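Local coordinates for substrate-binding protein (Synechococcus sp., PDB 6WPN) that probably binds a sugar or oligosaccharide in the periplasm as the substrate-binding component of a transport system, at residues L207-A210 with R211-A215. Numbering follows the deposited sequence.
Sequences LLDA and RQRAA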
loop_
_atom_site.group_PDB
_atom_site.type_symbol
_atom_site.label_atom_id
_atom_site.label_comp_id
_atom_site.label_asym_id
_atom_site.label_seq_id
_atom_site.Cartn_x
_atom_site.Cartn_y
_atom_site.Cartn_z
ATOM N N LEU A 207 15.122 -0.460 -9.983
ATOM C CA LEU A 207 14.244 -1.160 -10.916
ATOM C C LEU A 207 14.351 -0.612 -12.339
ATOM O O LEU A 207 14.613 -1.372 -13.277
ATOM C CB LEU A 207 12.790 -1.083 -10.431
ATOM C CG LEU A 207 12.450 -1.720 -9.082
ATOM C CD1 LEU A 207 10.981 -1.501 -8.749
ATOM C CD2 LEU A 207 12.795 -3.203 -9.058
ATOM N N LEU A 208 14.168 0.698 -12.513
ATOM C CA LEU A 208 14.165 1.329 -13.824
ATOM C C LEU A 208 15.142 2.494 -13.849
ATOM O O LEU A 208 15.342 3.178 -12.842
ATOM C CB LEU A 208 12.770 1.854 -14.193
ATOM C CG LEU A 208 11.588 0.886 -14.136
ATOM C CD1 LEU A 208 10.295 1.609 -14.484
ATOM C CD2 LEU A 208 11.818 -0.288 -15.071
ATOM N N ASP A 209 15.760 2.709 -15.008
ATOM C CA ASP A 209 16.572 3.897 -15.211
ATOM C C ASP A 209 15.745 4.987 -15.890
ATOM O O ASP A 209 14.548 4.828 -16.152
ATOM C CB ASP A 209 17.806 3.563 -16.052
ATOM C CG ASP A 209 17.454 3.004 -17.434
ATOM O OD1 ASP A 209 16.270 3.030 -17.834
ATOM O OD2 ASP A 209 18.376 2.539 -18.130
ATOM N N ALA A 210 16.393 6.109 -16.188
ATOM C CA ALA A 210 15.819 7.091 -17.093
ATOM C C ALA A 210 15.967 6.525 -18.500
ATOM O O ALA A 210 17.098 6.288 -18.937
ATOM C CB ALA A 210 16.510 8.443 -16.952
ATOM N N ARG A 211 14.832 6.309 -19.182
ATOM C CA ARG A 211 14.640 5.646 -20.480
ATOM C C ARG A 211 13.713 4.457 -20.272
ATOM O O ARG A 211 13.320 3.790 -21.234
ATOM C CB ARG A 211 15.937 5.159 -21.140
ATOM C CG ARG A 211 16.706 6.207 -21.936
ATOM C CD ARG A 211 17.753 5.542 -22.821
ATOM N NE ARG A 211 17.241 5.151 -24.132
ATOM C CZ ARG A 211 17.599 4.038 -24.767
ATOM N NH1 ARG A 211 17.088 3.757 -25.959
ATOM N NH2 ARG A 211 18.458 3.198 -24.205
ATOM N N GLN A 212 13.384 4.182 -19.006
ATOM C CA GLN A 212 12.460 3.113 -18.627
ATOM C C GLN A 212 13.006 1.732 -18.981
ATOM O O GLN A 212 12.243 0.781 -19.168
ATOM C CB GLN A 212 11.085 3.332 -19.259
ATOM C CG GLN A 212 10.464 4.648 -18.854
ATOM C CD GLN A 212 10.113 4.681 -17.389
ATOM O OE1 GLN A 212 10.940 5.003 -16.535
ATOM N NE2 GLN A 212 8.881 4.344 -17.089
ATOM N N ARG A 213 14.324 1.605 -19.054
ATOM C CA ARG A 213 14.956 0.327 -19.335
ATOM C C ARG A 213 15.204 -0.430 -18.030
ATOM O O ARG A 213 15.263 0.155 -16.945
ATOM C CB ARG A 213 16.278 0.548 -20.074
ATOM C CG ARG A 213 16.146 0.994 -21.533
ATOM C CD ARG A 213 15.306 0.056 -22.387
ATOM N NE ARG A 213 15.584 0.240 -23.811
ATOM C CZ ARG A 213 14.808 0.915 -24.654
ATOM N NH1 ARG A 213 13.686 1.477 -24.224
ATOM N NH2 ARG A 213 15.152 1.025 -25.934
ATOM N N ALA A 214 15.347 -1.751 -18.147
ATOM C CA ALA A 214 15.581 -2.586 -16.973
ATOM C C ALA A 214 16.901 -2.213 -16.308
ATOM O O ALA A 214 17.948 -2.172 -16.959
ATOM C CB ALA A 214 15.582 -4.064 -17.361
ATOM N N ALA A 215 16.854 -1.947 -15.004
ATOM C CA ALA A 215 18.048 -1.577 -14.254
ATOM C C ALA A 215 18.364 -2.529 -13.107
ATOM O O ALA A 215 19.301 -2.263 -12.344
ATOM C CB ALA A 215 17.910 -0.150 -13.716
#
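In the carboxylate of Asp209, OD1 accepts a hydrogen bond from Arg213 N at 2.7 Å, on its syn side and 24° out of the carboxylate plane. Asp209 CG sits between the backbone N and the carbonyl carbon (chi1 60°), which turns the carboxylate across to the backbone of Arg213; both carboxylate oxygens lie against Arg213 CB. The guanidinium of Arg213 is turned 41° from the carboxylate and does not pair with it. One of its faces carries Arg211 CZ, 4.0 Å above the plane and offset toward the rim, while its NH1 donates to the carbonyl of Trp428. Both arginines also have a long, weak ion pair with the C-terminal carboxylate of Pro429, an anion that probably eases their close approach. The backbone here is a short hairpin-like loop between helices 195-202 and 219-233, at the surface of this solute-binding protein. A type II beta turn runs from Asp209 to Gln212, closed by Gln212 N to Asp209 O at 3.1 Å. Behind it, Asp209 N donates to Arg213 O, and Ala215 N reaches Leu207 O at 2.9 Å, so a single bridge joins Leu208 and Ala214. Leu208 CA adds a CH...O contact to Arg213 O. Leu208 CD1 lies 4.0 Å from both Gln212 OE1 and NE2; the bend of the glutamine chain at chi2 brings the amide back toward the leucine. Leu208 also rests on Trp420 of helix 409-427, whose NE1 donates to Gln212 O, and Asn421 OD1 accepts from Ala214 N.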